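Local atomic coordinates of 2-oxoglutarate-dependent dioxygenase tropC (Talaromyces stipitatus, PDB entry 6XJJ), a protein that acts as an iron- and 2-oxoglutarate-dependent dioxygenase in the biosynthesis of fungal tropolones. Residues A[44-49]-A[62-66]; A[90-94]-A[177-181]. All coordinates share one frame; numbering follows the deposited sequence.

How the contacts relate
Contact 1 (44-49 with 62-66) and contact 2 (90-94 with 177-181) are separate packing sites. Their centres lie 26 Å apart, their nearest atoms about 13 Å, and along the chain the first closes before the second opens. Helix 171-204 ties them together: W49 and V63 of contact 1 touch its later turns, while contact 2 uses its early ones. In the double-stranded beta-helix core, H243, D245 and H302 hold the iron. Contact 2 lies nearer the annotated active site: the Y181 side chain is about 12 Å from that of R311, predicted to bind 2-oxoglutarate. Contact 1 lies away from the annotated sites, at the sheet edge formed by strand 43-45.

Contact 1: A[44-49]-A[62-66]; sequences VDISAW and VVEEV
With CG1 anti to the backbone N in both V44 (chi1 -178°) and V62 (173°), V44 places both methyls against E65, while V62 splits its methyls between two sets of partners. V44 CG1 also reaches V66 CG2 at 3.7 Å, the two side chains crossing at about a right angle. V44 CG2 lies 3.8 Å from E65 CB. E65, extended beyond CG, runs back alongside V44 in the opposite sense, its OE1 3.5 Å from V44 CG1 at the more exposed border. V62 fills the other half: CG1 meets I46 CG2 at 3.9 Å and also W49 CB, while CG2 touches A48 CB and sits 3.4 Å from the D45 carbonyl O. Helix 56-72 thereby packs against the end of strand 43-45 and the first turn of helix 47-50, within the DIOX_N region of this dioxygenase family. Strand 43-45 is an outermost strand of the large sheet and pairs in parallel with strand 75-79, whose F76 touches both V44 and V66. Between strand and short helix D45 forms an Asx turn, its OD1 taking the S47 backbone N at 2.8 Å from above the carboxylate plane and S47 OG on the syn lone pair. These two bonds fix the carboxylate just before the helix. The W49 indole lies obliquely to V63 CG2, 4.2 Å from NE1, and continues onto T191, R194 and I195 of helix 171-204.

Contact 2: A[90-94]-A[177-181]; sequences KIFGC and PVMEY
I91 lies over one face of the Y181 ring, with CG1 4.1 Å from the ring centroid and 18° off the normal, a CH-pi contact. The two side chains cross at about a right angle. CG2 stands above the same face toward CE1, while CD1 turns back to Y181 CB at 3.7 Å and also meets V178 CG2. Putting CG1 anti to the backbone N (chi1 -165°) leaves the ring-facing CG2 between the backbone N and carbonyl carbon. Beside this core, C94 SG rests close to the P177 ring at CB and CG, and C94 CB approaches V178 CG2. K90 passes across P177, CD 4.2 Å from CB; its NZ is 4.4 Å from E180 OE1, too far for a salt bridge, though the opposite charges may still attract weakly. The axes of the two short helical segments approach to 9.7 Å, their directions 136° apart, nearer antiparallel than parallel. Farther out, L253 of strand 249-253 and V314 of strand 311-318 each touch both I91 and Y181, while W165 touches V178. Helices 85-99 and 171-204 thus pack together beside strands of the large sheet, as in the double-stranded beta-helix (jelly-roll) fold of 2-oxoglutarate-dependent dioxygenases, where helices flank the major sheet.

Contact 1: A[44-49]-A[62-66]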
loop_
_atom_site.group_PDB
_atom_site.type_symbol
_atom_site.label_atom_id
_atom_site.label_comp_id
_atom_site.label_asym_id
_atom_site.label_seq_id
_atom_site.Cartn_x
_atom_site.Cartn_y
_atom_site.Cartn_z
ATOM N N VAL A 44 1.304 15.157 -6.331
ATOM C CA VAL A 44 0.103 15.925 -6.023
ATOM C C VAL A 44 0.140 16.322 -4.557
ATOM O O VAL A 44 0.311 15.470 -3.676
ATOM C CB VAL A 44 -1.180 15.136 -6.326
ATOM C CG1 VAL A 44 -2.403 15.991 -6.023
ATOM C CG2 VAL A 44 -1.187 14.682 -7.761
ATOM N N ASP A 45 -0.040 17.610 -4.302
ATOM C CA ASP A 45 -0.080 18.157 -2.956
ATOM C C ASP A 45 -1.541 18.302 -2.541
ATOM O O ASP A 45 -2.299 19.047 -3.173
ATOM C CB ASP A 45 0.648 19.500 -2.918
ATOM C CG ASP A 45 0.667 20.126 -1.532
ATOM O OD1 ASP A 45 0.057 19.547 -0.608
ATOM O OD2 ASP A 45 1.298 21.197 -1.365
ATOM N N ILE A 46 -1.941 17.584 -1.490
ATOM C CA ILE A 46 -3.320 17.627 -1.015
ATOM C C ILE A 46 -3.525 18.639 0.116
ATOM O O ILE A 46 -4.611 18.680 0.698
ATOM C CB ILE A 46 -3.797 16.232 -0.579
ATOM C CG1 ILE A 46 -2.997 15.729 0.629
ATOM C CG2 ILE A 46 -3.654 15.249 -1.742
ATOM C CD1 ILE A 46 -3.604 14.502 1.308
ATOM N N SER A 47 -2.512 19.449 0.440
ATOM C CA SER A 47 -2.630 20.430 1.518
ATOM C C SER A 47 -3.972 21.143 1.493
ATOM O O SER A 47 -4.638 21.271 2.525
ATOM C CB SER A 47 -1.496 21.451 1.411
ATOM O OG SER A 47 -0.238 20.842 1.637
ATOM N N ALA A 48 -4.397 21.596 0.311
ATOM C CA ALA A 48 -5.603 22.407 0.229
ATOM C C ALA A 48 -6.834 21.610 0.644
ATOM O O ALA A 48 -7.714 22.131 1.337
ATOM C CB ALA A 48 -5.764 22.963 -1.182
ATOM N N TRP A 49 -6.908 20.341 0.245
ATOM C CA TRP A 49 -8.112 19.567 0.524
ATOM C C TRP A 49 -8.244 19.292 2.020
ATOM O O TRP A 49 -9.361 19.258 2.552
ATOM C CB TRP A 49 -8.080 18.263 -0.278
ATOM C CG TRP A 49 -9.435 17.652 -0.537
ATOM C CD1 TRP A 49 -10.253 17.903 -1.619
ATOM C CD2 TRP A 49 -10.131 16.698 0.271
ATOM N NE1 TRP A 49 -11.414 17.162 -1.526
ATOM C CE2 TRP A 49 -11.363 16.417 -0.376
ATOM C CE3 TRP A 49 -9.840 16.054 1.472
ATOM C CZ2 TRP A 49 -12.293 15.523 0.146
ATOM C CZ3 TRP A 49 -10.773 15.161 1.994
ATOM C CH2 TRP A 49 -11.982 14.908 1.332
ATOM N N VAL A 62 -6.828 20.145 -6.359
ATOM C CA VAL A 62 -6.365 18.861 -5.841
ATOM C C VAL A 62 -7.137 17.717 -6.490
ATOM O O VAL A 62 -6.550 16.713 -6.908
ATOM C CB VAL A 62 -6.478 18.837 -4.303
ATOM C CG1 VAL A 62 -6.165 17.458 -3.752
ATOM C CG2 VAL A 62 -5.518 19.845 -3.693
ATOM N N VAL A 63 -8.461 17.856 -6.601
ATOM C CA VAL A 63 -9.274 16.826 -7.245
ATOM C C VAL A 63 -8.840 16.629 -8.694
ATOM O O VAL A 63 -8.763 15.496 -9.187
ATOM C CB VAL A 63 -10.765 17.199 -7.145
ATOM C CG1 VAL A 63 -11.634 16.210 -7.910
ATOM C CG2 VAL A 63 -11.179 17.245 -5.705
ATOM N N GLU A 64 -8.563 17.726 -9.405
ATOM C CA GLU A 64 -8.102 17.627 -10.790
ATOM C C GLU A 64 -6.802 16.838 -10.900
ATOM O O GLU A 64 -6.702 15.897 -11.694
ATOM C CB GLU A 64 -7.920 19.022 -11.387
ATOM C CG GLU A 64 -9.205 19.778 -11.686
ATOM C CD GLU A 64 -10.086 19.065 -12.691
ATOM O OE1 GLU A 64 -9.550 18.372 -13.584
ATOM O OE2 GLU A 64 -11.316 19.234 -12.631
ATOM N N GLU A 65 -5.786 17.219 -10.124
ATOM C CA GLU A 65 -4.491 16.553 -10.223
ATOM C C GLU A 65 -4.591 15.071 -9.870
ATOM O O GLU A 65 -3.924 14.235 -10.492
ATOM C CB GLU A 65 -3.477 17.275 -9.333
ATOM C CG GLU A 65 -3.095 18.653 -9.862
ATOM C CD GLU A 65 -2.218 19.428 -8.901
ATOM O OE1 GLU A 65 -2.003 18.954 -7.765
ATOM O OE2 GLU A 65 -1.756 20.526 -9.268
ATOM N N VAL A 66 -5.431 14.718 -8.893
ATOM C CA VAL A 66 -5.552 13.321 -8.479
ATOM C C VAL A 66 -6.281 12.503 -9.539
ATOM O O VAL A 66 -5.730 11.540 -10.087
ATOM C CB VAL A 66 -6.259 13.223 -7.116
ATOM C CG1 VAL A 66 -6.506 11.768 -6.740
ATOM C CG2 VAL A 66 -5.428 13.912 -6.046
#

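Contact 2: A[90-94]-A[177-181]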
loop_
_atom_site.group_PDB
_atom_site.type_symbol
_atom_site.label_atom_id
_atom_site.label_comp_id
_atom_site.label_asym_id
_atom_site.label_seq_id
_atom_site.Cartn_x
_atom_site.Cartn_y
_atom_site.Cartn_z
ATOM N N LYS A 90 9.817 6.469 12.633
ATOM C CA LYS A 90 9.575 5.480 13.670
ATOM C C LYS A 90 9.182 4.137 13.063
ATOM O O LYS A 90 9.601 3.092 13.570
ATOM C CB LYS A 90 8.505 6.006 14.633
ATOM C CG LYS A 90 8.503 5.342 15.995
ATOM C CD LYS A 90 7.354 5.814 16.884
ATOM C CE LYS A 90 7.429 7.308 17.191
ATOM N NZ LYS A 90 6.372 7.723 18.167
ATOM N N ILE A 91 8.429 4.140 11.957
ATOM C CA ILE A 91 7.964 2.875 11.383
ATOM C C ILE A 91 9.096 2.133 10.673
ATOM O O ILE A 91 9.097 0.897 10.637
ATOM C CB ILE A 91 6.772 3.098 10.430
ATOM C CG1 ILE A 91 6.055 1.780 10.135
ATOM C CG2 ILE A 91 7.216 3.708 9.109
ATOM C CD1 ILE A 91 5.307 1.194 11.327
ATOM N N PHE A 92 10.059 2.849 10.078
ATOM C CA PHE A 92 11.245 2.161 9.575
ATOM C C PHE A 92 12.122 1.649 10.705
ATOM O O PHE A 92 12.820 0.646 10.533
ATOM C CB PHE A 92 12.074 3.055 8.658
ATOM C CG PHE A 92 11.466 3.271 7.313
ATOM C CD1 PHE A 92 11.371 2.221 6.422
ATOM C CD2 PHE A 92 11.067 4.529 6.905
ATOM C CE1 PHE A 92 10.831 2.403 5.170
ATOM C CE2 PHE A 92 10.531 4.720 5.646
ATOM C CZ PHE A 92 10.418 3.655 4.778
ATOM N N GLY A 93 12.117 2.320 11.855
ATOM C CA GLY A 93 12.745 1.734 13.025
ATOM C C GLY A 93 12.147 0.384 13.365
ATOM O O GLY A 93 12.866 -0.600 13.546
ATOM N N CYS A 94 10.814 0.319 13.433
ATOM C CA CYS A 94 10.149 -0.946 13.726
ATOM C C CYS A 94 10.492 -2.004 12.689
ATOM O O CYS A 94 10.738 -3.166 13.032
ATOM C CB CYS A 94 8.634 -0.751 13.792
ATOM S SG CYS A 94 8.116 0.247 15.161
ATOM N N PRO A 177 3.893 1.263 17.879
ATOM C CA PRO A 177 4.147 2.086 16.682
ATOM C C PRO A 177 3.441 1.567 15.440
ATOM O O PRO A 177 2.854 2.356 14.686
ATOM C CB PRO A 177 5.669 2.011 16.526
ATOM C CG PRO A 177 6.195 1.600 17.821
ATOM C CD PRO A 177 5.142 0.831 18.532
ATOM N N VAL A 178 3.517 0.254 15.194
ATOM C CA VAL A 178 2.880 -0.348 14.023
ATOM C C VAL A 178 1.399 0.008 13.972
ATOM O O VAL A 178 0.882 0.452 12.940
ATOM C CB VAL A 178 3.096 -1.872 14.034
ATOM C CG1 VAL A 178 2.222 -2.555 13.006
ATOM C CG2 VAL A 178 4.557 -2.186 13.747
ATOM N N MET A 179 0.692 -0.188 15.087
ATOM C CA MET A 179 -0.737 0.106 15.102
ATOM C C MET A 179 -1.015 1.605 15.007
ATOM O O MET A 179 -2.021 2.005 14.407
ATOM C CB MET A 179 -1.377 -0.471 16.360
ATOM C CG MET A 179 -1.339 -1.997 16.466
ATOM S SD MET A 179 -2.073 -2.880 15.070
ATOM C CE MET A 179 -3.746 -2.235 15.090
ATOM N N GLU A 180 -0.153 2.445 15.590
ATOM C CA GLU A 180 -0.313 3.887 15.423
ATOM C C GLU A 180 -0.149 4.295 13.966
ATOM O O GLU A 180 -0.942 5.086 13.445
ATOM C CB GLU A 180 0.681 4.650 16.301
ATOM C CG GLU A 180 0.397 4.604 17.800
ATOM C CD GLU A 180 1.446 5.363 18.599
ATOM O OE1 GLU A 180 2.421 5.852 17.981
ATOM O OE2 GLU A 180 1.313 5.449 19.839
ATOM N N TYR A 181 0.872 3.761 13.285
ATOM C CA TYR A 181 1.055 4.060 11.870
ATOM C C TYR A 181 -0.151 3.598 11.060
ATOM O O TYR A 181 -0.623 4.315 10.168
ATOM C CB TYR A 181 2.332 3.392 11.362
ATOM C CG TYR A 181 2.687 3.741 9.938
ATOM C CD1 TYR A 181 3.397 4.893 9.653
ATOM C CD2 TYR A 181 2.296 2.930 8.880
ATOM C CE1 TYR A 181 3.732 5.225 8.354
ATOM C CE2 TYR A 181 2.617 3.256 7.576
ATOM C CZ TYR A 181 3.335 4.410 7.321
ATOM O OH TYR A 181 3.669 4.747 6.031
#